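Local coordinates for ABC transporter, solute-binding protein (Staphylococcus aureus, PDB 6LKL) that serves as the extracellular solute-binding protein of an ABC transporter and binds alpha-D-glucose 6-phosphate, at residues V2-S7 with R51-M56; L13-L18 with H26-I31; Y73-V78 with K232-L237. One frame throughout, in Å; residues are numbered along the deposited sequence.

Contact 1: residues V2-S7 with R51-M56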
loop_
_atom_site.group_PDB
_atom_site.type_symbol
_atom_site.label_atom_id
_atom_site.label_comp_id
_atom_site.label_asym_id
_atom_site.label_seq_id
_atom_site.Cartn_x
_atom_site.Cartn_y
_atom_site.Cartn_z
ATOM N N VAL A 2 -15.612 -16.557 -16.574
ATOM C CA VAL A 2 -14.729 -16.309 -15.438
ATOM C C VAL A 2 -14.458 -14.818 -15.278
ATOM O O VAL A 2 -14.173 -14.106 -16.248
ATOM C CB VAL A 2 -13.422 -17.105 -15.615
ATOM C CG1 VAL A 2 -12.374 -16.687 -14.594
ATOM C CG2 VAL A 2 -13.706 -18.594 -15.485
ATOM N N LEU A 3 -14.522 -14.355 -14.030
ATOM C CA LEU A 3 -14.203 -12.978 -13.668
ATOM C C LEU A 3 -12.746 -12.920 -13.223
ATOM O O LEU A 3 -12.367 -13.571 -12.246
ATOM C CB LEU A 3 -15.140 -12.498 -12.558
ATOM C CG LEU A 3 -14.862 -11.173 -11.844
ATOM C CD1 LEU A 3 -14.965 -9.995 -12.785
ATOM C CD2 LEU A 3 -15.832 -11.008 -10.685
ATOM N N THR A 4 -11.932 -12.148 -13.937
ATOM C CA THR A 4 -10.489 -12.141 -13.731
ATOM C C THR A 4 -10.080 -10.911 -12.930
ATOM O O THR A 4 -10.448 -9.784 -13.280
ATOM C CB THR A 4 -9.755 -12.172 -15.073
ATOM O OG1 THR A 4 -10.124 -13.358 -15.789
ATOM C CG2 THR A 4 -8.251 -12.178 -14.861
ATOM N N VAL A 5 -9.322 -11.134 -11.859
ATOM C CA VAL A 5 -8.908 -10.085 -10.933
ATOM C C VAL A 5 -7.384 -10.050 -10.888
ATOM O O VAL A 5 -6.745 -11.064 -10.580
ATOM C CB VAL A 5 -9.492 -10.316 -9.528
ATOM C CG1 VAL A 5 -8.995 -9.266 -8.550
ATOM C CG2 VAL A 5 -11.011 -10.312 -9.572
ATOM N N TYR A 6 -6.803 -8.890 -11.198
ATOM C CA TYR A 6 -5.403 -8.626 -10.879
ATOM C C TYR A 6 -5.302 -8.175 -9.428
ATOM O O TYR A 6 -6.063 -7.306 -8.993
ATOM C CB TYR A 6 -4.814 -7.533 -11.770
ATOM C CG TYR A 6 -5.006 -7.688 -13.263
ATOM C CD1 TYR A 6 -6.172 -7.259 -13.879
ATOM C CD2 TYR A 6 -3.999 -8.218 -14.059
ATOM C CE1 TYR A 6 -6.341 -7.376 -15.244
ATOM C CE2 TYR A 6 -4.159 -8.340 -15.423
ATOM C CZ TYR A 6 -5.331 -7.917 -16.012
ATOM O OH TYR A 6 -5.493 -8.039 -17.374
ATOM N N SER A 7 -4.353 -8.745 -8.679
ATOM C CA SER A 7 -4.158 -8.297 -7.304
ATOM C C SER A 7 -2.722 -8.482 -6.827
ATOM O O SER A 7 -2.168 -9.582 -6.987
ATOM C CB SER A 7 -5.104 -9.041 -6.362
ATOM O OG SER A 7 -4.936 -8.597 -5.026
ATOM N N ARG A 51 -7.317 -8.993 -21.539
ATOM C CA ARG A 51 -7.241 -8.348 -20.237
ATOM C C ARG A 51 -8.312 -8.877 -19.291
ATOM O O ARG A 51 -9.428 -9.211 -19.697
ATOM C CB ARG A 51 -7.406 -6.840 -20.380
ATOM C CG ARG A 51 -6.155 -6.118 -20.811
ATOM C CD ARG A 51 -6.414 -4.636 -20.961
ATOM N NE ARG A 51 -5.244 -3.947 -21.489
ATOM C CZ ARG A 51 -5.205 -2.654 -21.786
ATOM N NH1 ARG A 51 -6.277 -1.892 -21.608
ATOM N NH2 ARG A 51 -4.087 -2.125 -22.261
ATOM N N GLY A 52 -7.960 -8.937 -18.011
ATOM C CA GLY A 52 -8.923 -9.205 -16.967
ATOM C C GLY A 52 -9.828 -8.009 -16.722
ATOM O O GLY A 52 -9.813 -7.006 -17.436
ATOM N N ASP A 53 -10.617 -8.119 -15.656
ATOM C CA ASP A 53 -11.750 -7.230 -15.429
ATOM C C ASP A 53 -11.540 -6.218 -14.314
ATOM O O ASP A 53 -12.041 -5.097 -14.414
ATOM C CB ASP A 53 -12.996 -8.060 -15.109
ATOM C CG ASP A 53 -13.343 -9.032 -16.214
ATOM O OD1 ASP A 53 -13.821 -8.580 -17.276
ATOM O OD2 ASP A 53 -13.121 -10.246 -16.026
ATOM N N VAL A 54 -10.833 -6.580 -13.246
ATOM C CA VAL A 54 -10.732 -5.739 -12.058
ATOM C C VAL A 54 -9.296 -5.770 -11.557
ATOM O O VAL A 54 -8.654 -6.826 -11.541
ATOM C CB VAL A 54 -11.700 -6.203 -10.948
ATOM C CG1 VAL A 54 -11.569 -5.326 -9.706
ATOM C CG2 VAL A 54 -13.128 -6.204 -11.448
ATOM N N PHE A 55 -8.791 -4.605 -11.156
ATOM C CA PHE A 55 -7.521 -4.494 -10.445
ATOM C C PHE A 55 -7.846 -4.209 -8.984
ATOM O O PHE A 55 -8.382 -3.143 -8.659
ATOM C CB PHE A 55 -6.636 -3.402 -11.040
ATOM C CG PHE A 55 -5.175 -3.586 -10.740
ATOM C CD1 PHE A 55 -4.709 -3.506 -9.438
ATOM C CD2 PHE A 55 -4.269 -3.839 -11.755
ATOM C CE1 PHE A 55 -3.366 -3.682 -9.155
ATOM C CE2 PHE A 55 -2.923 -4.012 -11.477
ATOM C CZ PHE A 55 -2.473 -3.932 -10.178
ATOM N N MET A 56 -7.516 -5.156 -8.110
ATOM C CA MET A 56 -7.904 -5.118 -6.705
ATOM C C MET A 56 -6.651 -5.000 -5.847
ATOM O O MET A 56 -5.855 -5.943 -5.770
ATOM C CB MET A 56 -8.692 -6.374 -6.341
ATOM C CG MET A 56 -9.049 -6.492 -4.870
ATOM S SD MET A 56 -9.679 -8.128 -4.461
ATOM C CE MET A 56 -9.850 -7.967 -2.686
HETATM O O HOH W 1 -14.011 -11.997 -17.726
#
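Val-5 and Tyr-6 pair with Val-54 and Phe-55 as neighbouring parallel strands, a buried contact in the sheet of one lobe of this periplasmic-binding-protein fold. Strand 3-7 runs between strand 29-33 and strand 54-56. Tyr-6 takes part with both backbone atoms: its N gives a hydrogen bond to Val-54 O (2.8 Å), and its O receives Met-56 N in an almost straight bond of 2.7 Å. At the entry to the strand the pairing is reinforced, since Thr-4 O accepts from both Asp-53 N and Val-54 N. In the reverse direction, Asp-53 OD2 accepts from Thr-4 N on its anti lone pair at 3.1 Å, with an N-H...O angle of 177°, while OD1 is held by His-227 and Asn-223.

On the face carrying Tyr-6 and Phe-55, the phenol lies back along the 51-56 segment. Its CG stands beside the backbone N (chi1 -51°), which carries OH to Gly-52 N, whose N-H donates to it at 2.7 Å; Glu-46 OE2 is a second hydrogen-bond partner of this hydroxyl. Gly-52 brings its bare CA to 3.6 Å from Tyr-6 CE1. The two rings are nearly parallel but slid apart, and it is Tyr-6 CB that sits over the Phe-55 face. On the other face Val-5 CG1 rests against Met-56 CB at 3.7 Å. At the far end Ser-7 OG donates to Met-56 O (2.9 Å).

Side-chain oxygens thus extend the backbone pairing at both ends, and the carboxylate of Asp-53, gripped through both oxygens, probably stays ionised.

Contact 2: residues L13-L18 with H26-I31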
loop_
_atom_site.group_PDB
_atom_site.type_symbol
_atom_site.label_atom_id
_atom_site.label_comp_id
_atom_site.label_asym_id
_atom_site.label_seq_id
_atom_site.Cartn_x
_atom_site.Cartn_y
_atom_site.Cartn_z
ATOM N N LEU A 13 -4.723 -14.467 1.434
ATOM C CA LEU A 13 -5.420 -13.481 2.257
ATOM C C LEU A 13 -6.702 -12.956 1.622
ATOM O O LEU A 13 -7.606 -12.528 2.350
ATOM C CB LEU A 13 -4.510 -12.285 2.554
ATOM C CG LEU A 13 -3.135 -12.542 3.170
ATOM C CD1 LEU A 13 -2.416 -11.216 3.333
ATOM C CD2 LEU A 13 -3.258 -13.245 4.512
ATOM N N ILE A 14 -6.808 -12.977 0.293
ATOM C CA ILE A 14 -8.003 -12.481 -0.382
ATOM C C ILE A 14 -8.965 -13.595 -0.786
ATOM O O ILE A 14 -10.150 -13.314 -1.021
ATOM C CB ILE A 14 -7.633 -11.630 -1.620
ATOM C CG1 ILE A 14 -6.697 -12.405 -2.556
ATOM C CG2 ILE A 14 -7.011 -10.305 -1.184
ATOM C CD1 ILE A 14 -6.363 -11.680 -3.851
ATOM N N ARG A 15 -8.517 -14.824 -0.832
ATOM C CA ARG A 15 -9.358 -15.907 -1.274
ATOM C C ARG A 15 -10.620 -16.118 -0.481
ATOM O O ARG A 15 -11.628 -16.329 -1.059
ATOM C CB ARG A 15 -8.594 -17.199 -1.379
ATOM C CG ARG A 15 -8.222 -17.550 -2.776
ATOM C CD ARG A 15 -9.431 -17.834 -3.610
ATOM N NE ARG A 15 -9.116 -17.736 -5.005
ATOM C CZ ARG A 15 -9.993 -17.621 -5.963
ATOM N NH1 ARG A 15 -11.244 -17.605 -5.684
ATOM N NH2 ARG A 15 -9.599 -17.534 -7.180
ATOM N N PRO A 16 -10.559 -16.079 0.833
ATOM C CA PRO A 16 -11.800 -16.242 1.608
ATOM C C PRO A 16 -12.825 -15.165 1.308
ATOM O O PRO A 16 -14.028 -15.446 1.248
ATOM C CB PRO A 16 -11.306 -16.179 3.061
ATOM C CG PRO A 16 -9.886 -16.640 2.986
ATOM C CD PRO A 16 -9.372 -16.056 1.704
ATOM N N ILE A 17 -12.372 -13.929 1.104
ATOM C CA ILE A 17 -13.294 -12.829 0.855
ATOM C C ILE A 17 -13.930 -12.979 -0.520
ATOM O O ILE A 17 -15.144 -12.814 -0.684
ATOM C CB ILE A 17 -12.566 -11.479 0.999
ATOM C CG1 ILE A 17 -12.070 -11.260 2.438
ATOM C CG2 ILE A 17 -13.467 -10.321 0.570
ATOM C CD1 ILE A 17 -10.747 -11.952 2.787
ATOM N N LEU A 18 -13.118 -13.292 -1.531
ATOM C CA LEU A 18 -13.639 -13.445 -2.883
ATOM C C LEU A 18 -14.455 -14.724 -3.042
ATOM O O LEU A 18 -15.392 -14.759 -3.847
ATOM C CB LEU A 18 -12.487 -13.412 -3.887
ATOM C CG LEU A 18 -11.692 -12.099 -3.936
ATOM C CD1 LEU A 18 -10.533 -12.202 -4.920
ATOM C CD2 LEU A 18 -12.577 -10.908 -4.280
ATOM N N HIS A 26 -22.558 -16.534 -7.993
ATOM C CA HIS A 26 -22.492 -17.669 -8.913
ATOM C C HIS A 26 -21.542 -17.377 -10.072
ATOM O O HIS A 26 -21.906 -17.402 -11.250
ATOM C CB HIS A 26 -23.890 -18.032 -9.412
ATOM C CG HIS A 26 -24.913 -18.060 -8.323
ATOM N ND1 HIS A 26 -25.058 -19.131 -7.469
ATOM C CD2 HIS A 26 -25.811 -17.131 -7.919
ATOM C CE1 HIS A 26 -26.017 -18.870 -6.600
ATOM N NE2 HIS A 26 -26.490 -17.663 -6.850
ATOM N N VAL A 27 -20.298 -17.087 -9.702
ATOM C CA VAL A 27 -19.255 -16.748 -10.658
ATOM C C VAL A 27 -17.930 -17.223 -10.082
ATOM O O VAL A 27 -17.723 -17.211 -8.866
ATOM C CB VAL A 27 -19.237 -15.227 -10.955
ATOM C CG1 VAL A 27 -18.908 -14.431 -9.695
ATOM C CG2 VAL A 27 -18.268 -14.903 -12.083
ATOM N N LYS A 28 -17.038 -17.658 -10.961
ATOM C CA LYS A 28 -15.696 -18.059 -10.570
ATOM C C LYS A 28 -14.752 -16.886 -10.779
ATOM O O LYS A 28 -14.796 -16.225 -11.822
ATOM C CB LYS A 28 -15.222 -19.270 -11.375
ATOM C CG LYS A 28 -14.035 -20.012 -10.756
ATOM C CD LYS A 28 -14.407 -20.735 -9.465
ATOM C CE LYS A 28 -13.189 -21.366 -8.802
ATOM N NZ LYS A 28 -12.215 -20.354 -8.298
ATOM N N ILE A 29 -13.905 -16.628 -9.789
ATOM C CA ILE A 29 -12.901 -15.576 -9.878
ATOM C C ILE A 29 -11.547 -16.224 -10.116
ATOM O O ILE A 29 -11.184 -17.197 -9.442
ATOM C CB ILE A 29 -12.888 -14.698 -8.614
ATOM C CG1 ILE A 29 -14.119 -13.791 -8.597
ATOM C CG2 ILE A 29 -11.603 -13.860 -8.537
ATOM C CD1 ILE A 29 -14.313 -13.018 -7.309
ATOM N N GLU A 30 -10.807 -15.690 -11.079
ATOM C CA GLU A 30 -9.414 -16.041 -11.300
ATOM C C GLU A 30 -8.552 -14.856 -10.890
ATOM O O GLU A 30 -8.868 -13.707 -11.211
ATOM C CB GLU A 30 -9.168 -16.402 -12.768
ATOM C CG GLU A 30 -7.717 -16.694 -13.128
ATOM C CD GLU A 30 -7.461 -16.621 -14.622
ATOM O OE1 GLU A 30 -8.289 -16.028 -15.346
ATOM O OE2 GLU A 30 -6.423 -17.150 -15.074
ATOM N N ILE A 31 -7.474 -15.140 -10.168
ATOM C CA ILE A 31 -6.598 -14.111 -9.624
ATOM C C ILE A 31 -5.257 -14.192 -10.338
ATOM O O ILE A 31 -4.633 -15.259 -10.383
ATOM C CB ILE A 31 -6.420 -14.270 -8.104
ATOM C CG1 ILE A 31 -7.783 -14.298 -7.406
ATOM C CG2 ILE A 31 -5.574 -13.126 -7.556
ATOM C CD1 ILE A 31 -7.730 -14.745 -5.958
#
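Ile-14, Arg-15 and Leu-18 of helix 11-25 meet Ile-29 and Ile-31 of the following strand, the second half of the right-handed beta-alpha-beta crossover formed by strand 3-7, helix 11-25 and strand 29-33. The short helix and strand segments run nearly antiparallel, at 167°, with axes 10.5 Å apart, and branched apolar side chains bridge the gap.

The chief bump is Ile-31 CD1, which enters a hollow walled by three helix side chains. Ile-14 CD1 meets it tip to tip at 4.0 Å, and Leu-18 CD1 does the same at 3.9 Å. The third wall is flat: the guanidinium of Arg-15 lays one face over this methyl, with NE 3.4 Å from CD1. Two residues back along the strand, Ile-29 crosses Leu-18 at about a right angle, and its CD1 settles against Leu-18 CB at 3.9 Å. Leu-18 serves both isoleucines: CB and the branch ends lie by Ile-29, and CD1 reaches Ile-31; Leu-233 of helix 230-237 also packs on it.

Arg-15, partly exposed, lies over the Ile-31 end of this apolar cluster. Its chain bends at chi2 (-66°), turning the guanidinium toward the strand. Lys-28 NZ comes close to Arg-15 NH1, but Glu-22 OE2 forms salt bridges with both cations, so the carboxylate probably offsets their like charges; it also accepts from Ile-29 N. The other terminal nitrogen, Arg-15 NH2, donates a hydrogen bond to Ile-29 O at 2.8 Å, with the oxygen in the guanidinium plane and the donor 45° above the carbonyl plane.

Contact 3: residues Y73-V78 with K232-L237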
loop_
_atom_site.group_PDB
_atom_site.type_symbol
_atom_site.label_atom_id
_atom_site.label_comp_id
_atom_site.label_asym_id
_atom_site.label_seq_id
_atom_site.Cartn_x
_atom_site.Cartn_y
_atom_site.Cartn_z
ATOM N N TYR A 73 -15.242 4.842 -13.200
ATOM C CA TYR A 73 -16.347 4.273 -12.444
ATOM C C TYR A 73 -16.385 4.920 -11.070
ATOM O O TYR A 73 -15.365 4.957 -10.377
ATOM C CB TYR A 73 -16.197 2.753 -12.317
ATOM C CG TYR A 73 -17.164 2.103 -11.350
ATOM C CD1 TYR A 73 -18.525 2.055 -11.620
ATOM C CD2 TYR A 73 -16.711 1.526 -10.170
ATOM C CE1 TYR A 73 -19.409 1.455 -10.736
ATOM C CE2 TYR A 73 -17.586 0.924 -9.283
ATOM C CZ TYR A 73 -18.933 0.893 -9.571
ATOM O OH TYR A 73 -19.805 0.295 -8.691
ATOM N N GLN A 74 -17.553 5.429 -10.683
ATOM C CA GLN A 74 -17.753 6.002 -9.360
ATOM C C GLN A 74 -18.641 5.056 -8.567
ATOM O O GLN A 74 -19.805 4.842 -8.921
ATOM C CB GLN A 74 -18.364 7.402 -9.427
ATOM C CG GLN A 74 -18.725 7.959 -8.053
ATOM C CD GLN A 74 -19.005 9.451 -8.071
ATOM O OE1 GLN A 74 -18.084 10.260 -8.185
ATOM N NE2 GLN A 74 -20.270 9.822 -7.931
ATOM N N ASP A 75 -18.087 4.504 -7.495
ATOM C CA ASP A 75 -18.764 3.473 -6.728
ATOM C C ASP A 75 -19.908 4.064 -5.910
ATOM O O ASP A 75 -19.885 5.230 -5.509
ATOM C CB ASP A 75 -17.765 2.768 -5.810
ATOM C CG ASP A 75 -18.366 1.573 -5.101
ATOM O OD1 ASP A 75 -18.940 0.697 -5.786
ATOM O OD2 ASP A 75 -18.266 1.510 -3.860
ATOM N N THR A 76 -20.930 3.238 -5.686
ATOM C CA THR A 76 -22.042 3.628 -4.825
ATOM C C THR A 76 -21.553 4.123 -3.468
ATOM O O THR A 76 -22.104 5.077 -2.907
ATOM C CB THR A 76 -22.987 2.440 -4.640
ATOM O OG1 THR A 76 -22.249 1.318 -4.136
ATOM C CG2 THR A 76 -23.643 2.054 -5.959
ATOM N N SER A 77 -20.519 3.481 -2.922
ATOM C CA SER A 77 -20.058 3.727 -1.559
ATOM C C SER A 77 -19.330 5.055 -1.370
ATOM O O SER A 77 -18.975 5.366 -0.227
ATOM C CB SER A 77 -19.130 2.591 -1.128
ATOM O OG SER A 77 -17.809 2.812 -1.595
ATOM N N VAL A 78 -19.096 5.848 -2.418
ATOM C CA VAL A 78 -18.135 6.944 -2.296
ATOM C C VAL A 78 -18.624 7.988 -1.298
ATOM O O VAL A 78 -17.834 8.530 -0.515
ATOM C CB VAL A 78 -17.835 7.574 -3.670
ATOM C CG1 VAL A 78 -17.135 6.565 -4.573
ATOM C CG2 VAL A 78 -19.103 8.117 -4.321
ATOM N N LYS A 232 -20.338 -5.184 -9.356
ATOM C CA LYS A 232 -20.803 -5.762 -8.099
ATOM C C LYS A 232 -19.645 -6.207 -7.216
ATOM O O LYS A 232 -19.768 -6.194 -5.986
ATOM C CB LYS A 232 -21.734 -6.944 -8.357
ATOM C CG LYS A 232 -23.184 -6.561 -8.568
ATOM C CD LYS A 232 -23.998 -7.776 -8.971
ATOM C CE LYS A 232 -25.477 -7.592 -8.679
ATOM N NZ LYS A 232 -26.191 -8.896 -8.742
ATOM N N LEU A 233 -18.529 -6.636 -7.810
ATOM C CA LEU A 233 -17.371 -6.986 -6.996
ATOM C C LEU A 233 -16.822 -5.757 -6.279
ATOM O O LEU A 233 -16.486 -5.823 -5.092
ATOM C CB LEU A 233 -16.292 -7.642 -7.857
ATOM C CG LEU A 233 -14.989 -8.016 -7.137
ATOM C CD1 LEU A 233 -15.259 -8.892 -5.923
ATOM C CD2 LEU A 233 -14.030 -8.716 -8.083
ATOM N N VAL A 234 -16.741 -4.623 -6.979
ATOM C CA VAL A 234 -16.281 -3.390 -6.344
ATOM C C VAL A 234 -17.227 -2.992 -5.217
ATOM O O VAL A 234 -16.796 -2.688 -4.098
ATOM C CB VAL A 234 -16.145 -2.261 -7.381
ATOM C CG1 VAL A 234 -15.567 -1.009 -6.726
ATOM C CG2 VAL A 234 -15.276 -2.702 -8.551
ATOM N N GLN A 235 -18.533 -2.988 -5.496
ATOM C CA GLN A 235 -19.504 -2.628 -4.468
ATOM C C GLN A 235 -19.413 -3.574 -3.281
ATOM O O GLN A 235 -19.535 -3.151 -2.126
ATOM C CB GLN A 235 -20.917 -2.637 -5.051
ATOM C CG GLN A 235 -21.136 -1.620 -6.160
ATOM C CD GLN A 235 -22.392 -1.890 -6.969
ATOM O OE1 GLN A 235 -23.257 -2.667 -6.558
ATOM N NE2 GLN A 235 -22.504 -1.240 -8.122
ATOM N N TYR A 236 -19.197 -4.861 -3.551
ATOM C CA TYR A 236 -19.037 -5.836 -2.479
ATOM C C TYR A 236 -17.812 -5.525 -1.625
ATOM O O TYR A 236 -17.880 -5.561 -0.391
ATOM C CB TYR A 236 -18.951 -7.237 -3.088
ATOM C CG TYR A 236 -18.540 -8.332 -2.137
ATOM C CD1 TYR A 236 -19.465 -8.926 -1.289
ATOM C CD2 TYR A 236 -17.234 -8.799 -2.113
ATOM C CE1 TYR A 236 -19.092 -9.939 -0.426
ATOM C CE2 TYR A 236 -16.855 -9.807 -1.257
ATOM C CZ TYR A 236 -17.787 -10.375 -0.417
ATOM O OH TYR A 236 -17.407 -11.383 0.434
ATOM N N LEU A 237 -16.682 -5.205 -2.262
ATOM C CA LEU A 237 -15.442 -4.988 -1.525
ATOM C C LEU A 237 -15.452 -3.683 -0.741
ATOM O O LEU A 237 -14.726 -3.570 0.253
ATOM C CB LEU A 237 -14.249 -5.003 -2.479
ATOM C CG LEU A 237 -13.891 -6.357 -3.099
ATOM C CD1 LEU A 237 -12.816 -6.172 -4.150
ATOM C CD2 LEU A 237 -13.454 -7.379 -2.047
#
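Tyr-73 slides its ring edge past Val-234, CE2 lying 3.8 Å from CG1, where the loop between strands 70-71 and 93-105 meets helix 230-237 and an Asx turn shapes the loop. With CG anti to the backbone N (chi1 170°), the phenol reaches the helix and places OH beside the next residue, Gln-235. There Gln-235 NE2 donates to Tyr-73 OH at 3.2 Å. The two side chains cross at about a right angle, yet their flat groups are nearly coplanar, 21° apart, and the hydroxyl oxygen lies close to the amide plane.

Asp-75 crosses Gln-235 at a slant: its OD1 lies 3.2 Å from Gln-235 CG and also nears Val-234 CG1. Thr-76 adds a looser touch, OG1 standing 3.7 Å from the same Gln-235 CG. Between the two segments the loop thus lies against the helix through the hydrogen bond from the Gln-235 amide and through side-chain contacts on Val-234 and Gln-235 CG, with strand 213-221 backing both Tyr-73 and Val-234.

The other carboxylate oxygen organises the turn. Thr-238 OG1, just beyond the 232-237 segment, is hydrogen-bonded to Asp-75 OD2, tying the turn to the helix end. Within the loop this oxygen also takes Ser-77 N at 3.1 Å from well above the carboxylate plane, and Ser-77 OG at 2.7 Å on its anti lone pair.

All three contacts lie on the same side of the chain's centre. Contacts 1 and 2, with centres about 10 Å apart, share the sheet: Glu-30 O faces Val-5 N at 2.7 Å, a probable hydrogen bond, and contact 2 is nested in the loop closed by contact 1. Helix 230-237 connects contact 3 to both. Its Leu-233 CD2 packs on Val-5 CG2 at 3.7 Å, and its Tyr-236 OH probably hydrogen-bonds to Ile-17 O (2.9 Å). Contact 1 comes closest to the sugar phosphate site: the Phe-55 side chain is about 5 Å from the side chain of Thr-36 and from Gly-58, whereas the side chains of Ile-14 and Val-234 stand about 9 and 12 Å from that of Asp-216.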